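Local coordinates for ABC transporter, solute-binding protein (Staphylococcus aureus, PDB 6LKK) that binds glucose 6-phosphate in a cleft of a periplasmic-binding-protein fold and takes part in two-component signal transduction as a sugar-phosphate sensor, at residues F48-V54 / A224-R230; V247-D251 / V259-D264; F250-S254 / I267-I273. All coordinates share one frame; numbering follows the deposited sequence.

How the interactions relate
Interaction 1 comes first along the chain and stands apart. It joins the loop leading into strand 54-56 to the loop between strand 213-221 and helix 230-237, and its centre lies about 32 Å from that of interaction 2 and about 34 Å from that of interaction 3. Interactions 2 and 3 share Phe250 and Asp251, and their centres are about 8 Å apart. They touch through Glu261 and Asn269. The strands at both places belong to one mixed sheet. Interaction 1 ties together two loops far from the chain's centre. Interactions 2 and 3 hold the chain that follows helix 240-250 against the fold, and Lys253 of interaction 3 is about 10 Å from the bound glucose 6-phosphate.

Interaction 1: residues F48-V54 / A224-R230; sequences FSERGDV and AHPHPKR
Asp53 reaches across to the loop 224-230 and accepts from the backbone of His227. His227 N lies 2.8 Å from Asp53 OD1, nearly straight at 168°, and comes from above the carboxylate plane. The carboxylate stands almost at right angles to the imidazole ring of His227. With CG beside its own backbone N (chi1 -73°), Asp53 also brings OD2 within 3.5 Å of His227 CB. Water 2 bridges Asp53 OD2 to His225 O. Asn223 is a second protein donor to OD1.

Arg230 lies beside this acid. Its NH1 makes a weak bond of 3.3 Å to Asp53 O and a firmer one to Val221 O. The charge pair is long, with Asp53 OD1 3.8 Å from Arg230 NH1 and well out of the guanidinium plane. Pro226 CB sits over the centre of one guanidinium face.

These loops flank neighbouring antiparallel strands, 54-56 and 213-221, in the sheet of the periplasmic-binding-protein fold. A type I turn from His227 to Arg230 leads into helix 230-237.

Ala224 closes the other end. Its N donates to Phe48 O at 3.2 Å and lies over the rim of one face of the Phe48 ring. Ala224 CB packs on Phe48 CE2 at 3.4 Å. Water 1 links Ser49 O to His225 N.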
loop_
_atom_site.group_PDB
_atom_site.type_symbol
_atom_site.label_atom_id
_atom_site.label_comp_id
_atom_site.label_asym_id
_atom_site.label_seq_id
_atom_site.Cartn_x
_atom_site.Cartn_y
_atom_site.Cartn_z
ATOM N N PHE A 48 1.888 -14.662 -22.209
ATOM C CA PHE A 48 1.521 -13.351 -22.731
ATOM C C PHE A 48 0.057 -13.284 -23.168
ATOM O O PHE A 48 -0.569 -12.219 -23.074
ATOM C CB PHE A 48 2.479 -13.032 -23.879
ATOM C CG PHE A 48 2.183 -11.769 -24.613
ATOM C CD1 PHE A 48 2.582 -10.544 -24.108
ATOM C CD2 PHE A 48 1.560 -11.815 -25.847
ATOM C CE1 PHE A 48 2.326 -9.384 -24.810
ATOM C CE2 PHE A 48 1.312 -10.664 -26.551
ATOM C CZ PHE A 48 1.690 -9.445 -26.033
ATOM N N SER A 49 -0.517 -14.402 -23.621
ATOM C CA SER A 49 -1.902 -14.423 -24.085
ATOM C C SER A 49 -2.919 -14.622 -22.964
ATOM O O SER A 49 -4.116 -14.419 -23.199
ATOM C CB SER A 49 -2.086 -15.528 -25.128
ATOM O OG SER A 49 -1.857 -16.806 -24.560
ATOM N N GLU A 50 -2.487 -15.020 -21.768
ATOM C CA GLU A 50 -3.392 -15.259 -20.651
ATOM C C GLU A 50 -3.483 -14.081 -19.691
ATOM O O GLU A 50 -4.378 -14.066 -18.839
ATOM C CB GLU A 50 -2.943 -16.499 -19.869
ATOM C CG GLU A 50 -3.131 -17.812 -20.610
ATOM C CD GLU A 50 -2.202 -18.900 -20.105
ATOM O OE1 GLU A 50 -1.714 -18.780 -18.958
ATOM O OE2 GLU A 50 -1.951 -19.868 -20.856
ATOM N N ARG A 51 -2.595 -13.099 -19.812
ATOM C CA ARG A 51 -2.462 -12.064 -18.800
ATOM C C ARG A 51 -3.727 -11.223 -18.679
ATOM O O ARG A 51 -4.528 -11.105 -19.610
ATOM C CB ARG A 51 -1.287 -11.148 -19.129
ATOM C CG ARG A 51 0.065 -11.774 -18.906
ATOM C CD ARG A 51 1.160 -10.808 -19.291
ATOM N NE ARG A 51 2.486 -11.358 -19.045
ATOM C CZ ARG A 51 3.618 -10.713 -19.298
ATOM N NH1 ARG A 51 3.591 -9.489 -19.808
ATOM N NH2 ARG A 51 4.781 -11.295 -19.042
ATOM N N GLY A 52 -3.888 -10.629 -17.501
ATOM C CA GLY A 52 -4.904 -9.627 -17.280
ATOM C C GLY A 52 -4.496 -8.295 -17.879
ATOM O O GLY A 52 -3.502 -8.171 -18.596
ATOM N N ASP A 53 -5.276 -7.273 -17.547
ATOM C CA ASP A 53 -5.221 -6.006 -18.263
ATOM C C ASP A 53 -4.744 -4.828 -17.432
ATOM O O ASP A 53 -4.130 -3.918 -17.992
ATOM C CB ASP A 53 -6.606 -5.678 -18.835
ATOM C CG ASP A 53 -6.960 -6.552 -20.021
ATOM O OD1 ASP A 53 -6.398 -6.322 -21.111
ATOM O OD2 ASP A 53 -7.777 -7.480 -19.854
ATOM N N VAL A 54 -5.009 -4.807 -16.128
ATOM C CA VAL A 54 -4.688 -3.656 -15.290
ATOM C C VAL A 54 -4.100 -4.149 -13.977
ATOM O O VAL A 54 -4.543 -5.158 -13.421
ATOM C CB VAL A 54 -5.931 -2.776 -15.037
ATOM C CG1 VAL A 54 -5.608 -1.642 -14.069
ATOM C CG2 VAL A 54 -6.456 -2.211 -16.347
ATOM N N ALA A 224 -1.562 -9.902 -25.119
ATOM C CA ALA A 224 -1.789 -10.108 -26.546
ATOM C C ALA A 224 -3.035 -9.380 -27.024
ATOM O O ALA A 224 -3.020 -8.748 -28.088
ATOM C CB ALA A 224 -1.898 -11.604 -26.849
ATOM N N HIS A 225 -4.118 -9.453 -26.259
ATOM C CA HIS A 225 -5.415 -8.928 -26.673
ATOM C C HIS A 225 -5.948 -8.055 -25.547
ATOM O O HIS A 225 -6.824 -8.473 -24.778
ATOM C CB HIS A 225 -6.371 -10.069 -27.020
ATOM C CG HIS A 225 -5.769 -11.089 -27.935
ATOM N ND1 HIS A 225 -5.386 -10.794 -29.226
ATOM C CD2 HIS A 225 -5.465 -12.394 -27.741
ATOM C CE1 HIS A 225 -4.880 -11.876 -29.792
ATOM N NE2 HIS A 225 -4.917 -12.860 -28.912
ATOM N N PRO A 226 -5.438 -6.831 -25.420
ATOM C CA PRO A 226 -5.878 -5.967 -24.319
ATOM C C PRO A 226 -7.365 -5.664 -24.407
ATOM O O PRO A 226 -7.909 -5.417 -25.486
ATOM C CB PRO A 226 -5.028 -4.702 -24.497
ATOM C CG PRO A 226 -4.565 -4.735 -25.916
ATOM C CD PRO A 226 -4.416 -6.180 -26.258
ATOM N N HIS A 227 -8.021 -5.697 -23.258
ATOM C CA HIS A 227 -9.431 -5.349 -23.192
ATOM C C HIS A 227 -9.587 -3.877 -23.551
ATOM O O HIS A 227 -8.959 -3.025 -22.909
ATOM C CB HIS A 227 -9.984 -5.625 -21.800
ATOM C CG HIS A 227 -11.479 -5.654 -21.745
ATOM N ND1 HIS A 227 -12.257 -4.558 -22.051
ATOM C CD2 HIS A 227 -12.339 -6.648 -21.424
ATOM C CE1 HIS A 227 -13.533 -4.877 -21.921
ATOM N NE2 HIS A 227 -13.610 -6.139 -21.539
ATOM N N PRO A 228 -10.390 -3.525 -24.562
ATOM C CA PRO A 228 -10.428 -2.123 -25.011
ATOM C C PRO A 228 -10.992 -1.149 -23.986
ATOM O O PRO A 228 -10.834 0.064 -24.168
ATOM C CB PRO A 228 -11.308 -2.178 -26.269
ATOM C CG PRO A 228 -12.108 -3.421 -26.139
ATOM C CD PRO A 228 -11.265 -4.391 -25.371
ATOM N N LYS A 229 -11.633 -1.624 -22.923
ATOM C CA LYS A 229 -12.193 -0.747 -21.903
ATOM C C LYS A 229 -11.232 -0.481 -20.749
ATOM O O LYS A 229 -11.622 0.174 -19.776
ATOM C CB LYS A 229 -13.494 -1.342 -21.357
ATOM C CG LYS A 229 -14.684 -1.145 -22.278
ATOM C CD LYS A 229 -15.237 0.262 -22.134
ATOM C CE LYS A 229 -16.025 0.698 -23.357
ATOM N NZ LYS A 229 -16.172 2.179 -23.385
ATOM N N ARG A 230 -9.987 -0.953 -20.833
ATOM C CA ARG A 230 -9.094 -0.817 -19.688
ATOM C C ARG A 230 -8.649 0.625 -19.484
ATOM O O ARG A 230 -8.426 1.041 -18.344
ATOM C CB ARG A 230 -7.883 -1.737 -19.832
ATOM C CG ARG A 230 -6.927 -1.420 -20.967
ATOM C CD ARG A 230 -5.805 -2.444 -20.957
ATOM N NE ARG A 230 -4.746 -2.168 -21.922
ATOM C CZ ARG A 230 -3.641 -2.899 -22.031
ATOM N NH1 ARG A 230 -3.453 -3.945 -21.236
ATOM N NH2 ARG A 230 -2.723 -2.588 -22.933
HETATM O O HOH W 1 -4.335 -11.245 -23.966
HETATM O O HOH W 2 -7.578 -9.045 -22.137
#

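Interaction 2: residues V247-D251 / V259-D264; sequences VAEFD and VSEQSD
Gln262 and Asp251 meet in the main group of hydrogen bonds. The Gln262 side chain is extended beyond CG, which carries its amide to the end of helix 240-250. There NE2 donates to Ala248 O at 3.0 Å and to Asp251 OD1 at 2.9 Å. The carboxylate and amide planes are 74° apart. Asp264 N gives OD1 a second bond of 3.1 Å, straight at 171°. The two donors reach OD1 from opposite faces of the carboxylate.

Waters add further links. Water 4 joins Asp251 OD2 to Asp264 O, and water 5 joins the same OD2 to Asp264 OD2.

The apolar part belongs to Val247. Its CG1 packs on Gln262 CB at 3.5 Å, and its CG2 meets Val259 CG1 at 3.7 Å. Val259 also rests on Gln244 of helix 240-250.

Asp251, with positive phi, is where the chain leaves the helix; the returning segment 259-264 lies against that C-terminal end. The carboxylates of Asp251 and Asp264 come close, OD1 to OD2 3.8 Å. The salt bridge from Asp251 OD2 to Arg193 and the paired N-H donors on OD1 probably offset this repulsion and favour a charged Asp251.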
loop_
_atom_site.group_PDB
_atom_site.type_symbol
_atom_site.label_atom_id
_atom_site.label_comp_id
_atom_site.label_asym_id
_atom_site.label_seq_id
_atom_site.Cartn_x
_atom_site.Cartn_y
_atom_site.Cartn_z
ATOM N N VAL A 247 -12.754 8.576 -0.818
ATOM C CA VAL A 247 -12.488 9.406 0.354
ATOM C C VAL A 247 -13.670 9.353 1.315
ATOM O O VAL A 247 -13.507 9.118 2.519
ATOM C CB VAL A 247 -12.176 10.850 -0.080
ATOM C CG1 VAL A 247 -12.140 11.792 1.116
ATOM C CG2 VAL A 247 -10.853 10.900 -0.826
ATOM N N ALA A 248 -14.879 9.570 0.794
ATOM C CA ALA A 248 -16.056 9.649 1.653
ATOM C C ALA A 248 -16.301 8.340 2.390
ATOM O O ALA A 248 -16.598 8.341 3.590
ATOM C CB ALA A 248 -17.280 10.030 0.822
ATOM N N GLU A 249 -16.179 7.211 1.693
ATOM C CA GLU A 249 -16.566 5.937 2.283
ATOM C C GLU A 249 -15.461 5.321 3.133
ATOM O O GLU A 249 -15.761 4.673 4.142
ATOM C CB GLU A 249 -16.986 4.955 1.188
ATOM C CG GLU A 249 -17.311 3.564 1.712
ATOM C CD GLU A 249 -18.073 2.720 0.708
ATOM O OE1 GLU A 249 -18.455 1.583 1.058
ATOM O OE2 GLU A 249 -18.293 3.192 -0.427
ATOM N N PHE A 250 -14.193 5.513 2.761
ATOM C CA PHE A 250 -13.090 4.803 3.397
ATOM C C PHE A 250 -12.080 5.699 4.098
ATOM O O PHE A 250 -11.109 5.178 4.659
ATOM C CB PHE A 250 -12.337 3.959 2.360
ATOM C CG PHE A 250 -13.167 2.886 1.725
ATOM C CD1 PHE A 250 -13.360 1.673 2.362
ATOM C CD2 PHE A 250 -13.737 3.081 0.479
ATOM C CE1 PHE A 250 -14.115 0.679 1.772
ATOM C CE2 PHE A 250 -14.493 2.092 -0.116
ATOM C CZ PHE A 250 -14.682 0.888 0.531
ATOM N N ASP A 251 -12.260 7.019 4.085
ATOM C CA ASP A 251 -11.200 7.932 4.507
ATOM C C ASP A 251 -9.932 7.694 3.696
ATOM O O ASP A 251 -8.815 7.823 4.205
ATOM C CB ASP A 251 -10.899 7.801 6.005
ATOM C CG ASP A 251 -12.096 8.125 6.872
ATOM O OD1 ASP A 251 -12.576 9.279 6.821
ATOM O OD2 ASP A 251 -12.558 7.224 7.602
ATOM N N VAL A 259 -10.429 16.951 -4.748
ATOM C CA VAL A 259 -11.165 15.967 -3.966
ATOM C C VAL A 259 -10.958 16.266 -2.488
ATOM O O VAL A 259 -9.861 16.652 -2.068
ATOM C CB VAL A 259 -10.721 14.529 -4.306
ATOM C CG1 VAL A 259 -11.324 13.520 -3.333
ATOM C CG2 VAL A 259 -11.116 14.190 -5.734
ATOM N N SER A 260 -12.016 16.075 -1.703
ATOM C CA SER A 260 -11.973 16.370 -0.279
ATOM C C SER A 260 -10.854 15.604 0.414
ATOM O O SER A 260 -10.421 14.538 -0.035
ATOM C CB SER A 260 -13.303 16.004 0.383
ATOM O OG SER A 260 -14.373 16.742 -0.167
ATOM N N GLU A 261 -10.392 16.171 1.523
ATOM C CA GLU A 261 -9.596 15.460 2.511
ATOM C C GLU A 261 -10.514 15.061 3.659
ATOM O O GLU A 261 -11.261 15.895 4.181
ATOM C CB GLU A 261 -8.448 16.329 3.024
ATOM C CG GLU A 261 -7.445 16.726 1.957
ATOM C CD GLU A 261 -6.443 17.755 2.449
ATOM O OE1 GLU A 261 -6.457 18.080 3.656
ATOM O OE2 GLU A 261 -5.642 18.246 1.626
ATOM N N GLN A 262 -10.469 13.787 4.037
ATOM C CA GLN A 262 -11.307 13.266 5.106
ATOM C C GLN A 262 -10.482 12.304 5.943
ATOM O O GLN A 262 -9.827 11.412 5.397
ATOM C CB GLN A 262 -12.541 12.559 4.538
ATOM C CG GLN A 262 -13.561 12.125 5.572
ATOM C CD GLN A 262 -14.728 11.388 4.945
ATOM O OE1 GLN A 262 -15.469 11.951 4.137
ATOM N NE2 GLN A 262 -14.890 10.120 5.300
ATOM N N SER A 263 -10.517 12.484 7.264
ATOM C CA SER A 263 -9.748 11.647 8.179
ATOM C C SER A 263 -10.560 11.498 9.469
ATOM O O SER A 263 -10.193 11.974 10.542
ATOM C CB SER A 263 -8.360 12.237 8.439
ATOM O OG SER A 263 -8.441 13.615 8.758
ATOM N N ASP A 264 -11.695 10.811 9.356
ATOM C CA ASP A 264 -12.593 10.656 10.492
ATOM C C ASP A 264 -11.908 9.926 11.640
ATOM O O ASP A 264 -11.110 9.007 11.432
ATOM C CB ASP A 264 -13.849 9.886 10.076
ATOM C CG ASP A 264 -14.777 10.705 9.208
ATOM O OD1 ASP A 264 -14.498 11.905 9.007
ATOM O OD2 ASP A 264 -15.787 10.147 8.730
HETATM O O HOH W 3 -7.685 9.939 5.306
HETATM O O HOH W 4 -12.075 6.615 10.227
HETATM O O HOH W 5 -15.298 7.570 7.868
#

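Interaction 3: residues F250-S254 / I267-I273; sequences FDAKS and IENLKNI
Lys253 makes the one hydrogen bond between these segments, from NZ to Glu268 O at 2.9 Å. Glu189 OE1 forms a salt bridge with the same NZ. The ammonium approaches the carbonyl nearly end-on, with a C=O...N angle of 159°, and is tilted 20° from its plane. The lysine chain is extended as far as CE and then turns at chi4 (61°), which brings NZ round to this oxygen. CE also lies 3.2 Å from Glu268 O.

The methylene chain is flanked by apolar groups. Leu270 CG lies 3.9 Å from Lys253 CD, and Leu270 CD2 touches both CD and CE. Ile273 CD1 approaches CE from farther off, at 4.2 Å. Beside the ammonium, Ile267 CG2 comes within 3.7 Å of NZ.

Lys253 lies at the short, weakly bonded strand 253-254, which pairs antiparallel with the long strand 92-105 in the mixed sheet. Its side chain rests on Leu97 and Pro99 of that strand, and its backbone bonds to Leu97. The Lys253 side chain is about 9 Å from that of the ligand-binding residue Asp216.

Farther out, the segment that receives the lysine turns at Asn269. Asn269 OD1 takes the N-H of Lys271 at 2.8 Å in the carbonyl plane, forming an Asx turn ahead of the 3-10 segment 270-272. Asn269 ND2 donates to Glu261, while Tyr206 OH bonds to Glu268 N. Ile267 packs against Glu189 and Arg193 of helix 189-197.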
loop_
_atom_site.group_PDB
_atom_site.type_symbol
_atom_site.label_atom_id
_atom_site.label_comp_id
_atom_site.label_asym_id
_atom_site.label_seq_id
_atom_site.Cartn_x
_atom_site.Cartn_y
_atom_site.Cartn_z
ATOM N N PHE A 250 -14.193 5.513 2.761
ATOM C CA PHE A 250 -13.090 4.803 3.397
ATOM C C PHE A 250 -12.080 5.699 4.098
ATOM O O PHE A 250 -11.109 5.178 4.659
ATOM C CB PHE A 250 -12.337 3.959 2.360
ATOM C CG PHE A 250 -13.167 2.886 1.725
ATOM C CD1 PHE A 250 -13.360 1.673 2.362
ATOM C CD2 PHE A 250 -13.737 3.081 0.479
ATOM C CE1 PHE A 250 -14.115 0.679 1.772
ATOM C CE2 PHE A 250 -14.493 2.092 -0.116
ATOM C CZ PHE A 250 -14.682 0.888 0.531
ATOM N N ASP A 251 -12.260 7.019 4.085
ATOM C CA ASP A 251 -11.200 7.932 4.507
ATOM C C ASP A 251 -9.932 7.694 3.696
ATOM O O ASP A 251 -8.815 7.823 4.205
ATOM C CB ASP A 251 -10.899 7.801 6.005
ATOM C CG ASP A 251 -12.096 8.125 6.872
ATOM O OD1 ASP A 251 -12.576 9.279 6.821
ATOM O OD2 ASP A 251 -12.558 7.224 7.602
ATOM N N ALA A 252 -10.095 7.310 2.434
ATOM C CA ALA A 252 -8.952 7.240 1.543
ATOM C C ALA A 252 -8.347 8.627 1.389
ATOM O O ALA A 252 -8.984 9.644 1.670
ATOM C CB ALA A 252 -9.360 6.690 0.177
ATOM N N LYS A 253 -7.096 8.660 0.946
ATOM C CA LYS A 253 -6.404 9.909 0.655
ATOM C C LYS A 253 -6.259 10.012 -0.858
ATOM O O LYS A 253 -5.462 9.289 -1.466
ATOM C CB LYS A 253 -5.061 9.965 1.376
ATOM C CG LYS A 253 -5.220 10.150 2.881
ATOM C CD LYS A 253 -3.889 10.128 3.609
ATOM C CE LYS A 253 -4.036 10.597 5.052
ATOM N NZ LYS A 253 -4.948 9.732 5.850
ATOM N N SER A 254 -7.041 10.904 -1.456
ATOM C CA SER A 254 -7.096 11.023 -2.903
ATOM C C SER A 254 -5.789 11.564 -3.467
ATOM O O SER A 254 -5.081 12.351 -2.831
ATOM C CB SER A 254 -8.248 11.939 -3.312
ATOM O OG SER A 254 -8.240 12.187 -4.711
ATOM N N ILE A 267 -7.982 8.373 12.210
ATOM C CA ILE A 267 -7.209 8.582 10.993
ATOM C C ILE A 267 -6.681 10.010 11.003
ATOM O O ILE A 267 -7.375 10.945 11.424
ATOM C CB ILE A 267 -8.069 8.314 9.746
ATOM C CG1 ILE A 267 -8.673 6.903 9.784
ATOM C CG2 ILE A 267 -7.251 8.516 8.473
ATOM C CD1 ILE A 267 -7.667 5.782 9.655
ATOM N N GLU A 268 -5.446 10.192 10.546
ATOM C CA GLU A 268 -4.812 11.503 10.552
ATOM C C GLU A 268 -4.734 12.073 9.142
ATOM O O GLU A 268 -4.489 11.345 8.173
ATOM C CB GLU A 268 -3.406 11.435 11.156
ATOM C CG GLU A 268 -3.378 11.052 12.631
ATOM C CD GLU A 268 -3.824 12.172 13.559
ATOM O OE1 GLU A 268 -4.119 13.284 13.074
ATOM O OE2 GLU A 268 -3.874 11.935 14.785
ATOM N N ASN A 269 -4.955 13.381 9.046
ATOM C CA ASN A 269 -4.673 14.131 7.834
ATOM C C ASN A 269 -3.168 14.161 7.590
ATOM O O ASN A 269 -2.368 14.124 8.529
ATOM C CB ASN A 269 -5.220 15.553 7.966
ATOM C CG ASN A 269 -5.069 16.367 6.699
ATOM O OD1 ASN A 269 -3.985 16.859 6.386
ATOM N ND2 ASN A 269 -6.168 16.538 5.974
ATOM N N LEU A 270 -2.781 14.224 6.314
ATOM C CA LEU A 270 -1.359 14.222 5.981
ATOM C C LEU A 270 -0.613 15.329 6.713
ATOM O O LEU A 270 0.542 15.149 7.114
ATOM C CB LEU A 270 -1.161 14.364 4.472
ATOM C CG LEU A 270 -1.354 13.108 3.622
ATOM C CD1 LEU A 270 -1.168 13.461 2.156
ATOM C CD2 LEU A 270 -0.389 11.996 4.024
ATOM N N LYS A 271 -1.256 16.485 6.900
ATOM C CA LYS A 271 -0.579 17.604 7.543
ATOM C C LYS A 271 -0.224 17.309 8.995
ATOM O O LYS A 271 0.638 17.992 9.558
ATOM C CB LYS A 271 -1.446 18.864 7.460
ATOM C CG LYS A 271 -2.633 18.893 8.412
ATOM C CD LYS A 271 -3.476 20.143 8.195
ATOM C CE LYS A 271 -4.548 20.298 9.265
ATOM N NZ LYS A 271 -5.656 19.314 9.109
ATOM N N ASN A 272 -0.861 16.311 9.606
ATOM C CA ASN A 272 -0.589 15.930 10.986
ATOM C C ASN A 272 0.192 14.626 11.088
ATOM O O ASN A 272 0.332 14.083 12.190
ATOM C CB ASN A 272 -1.901 15.814 11.764
ATOM C CG ASN A 272 -2.704 17.099 11.744
ATOM O OD1 ASN A 272 -3.868 17.113 11.340
ATOM N ND2 ASN A 272 -2.084 18.190 12.179
ATOM N N ILE A 273 0.695 14.111 9.976
ATOM C CA ILE A 273 1.510 12.897 9.958
ATOM C C ILE A 273 2.964 13.313 9.776
ATOM O O ILE A 273 3.257 14.107 8.870
ATOM C CB ILE A 273 1.072 11.938 8.834
ATOM C CG1 ILE A 273 -0.350 11.435 9.092
ATOM C CG2 ILE A 273 2.051 10.769 8.711
ATOM C CD1 ILE A 273 -0.946 10.628 7.948
#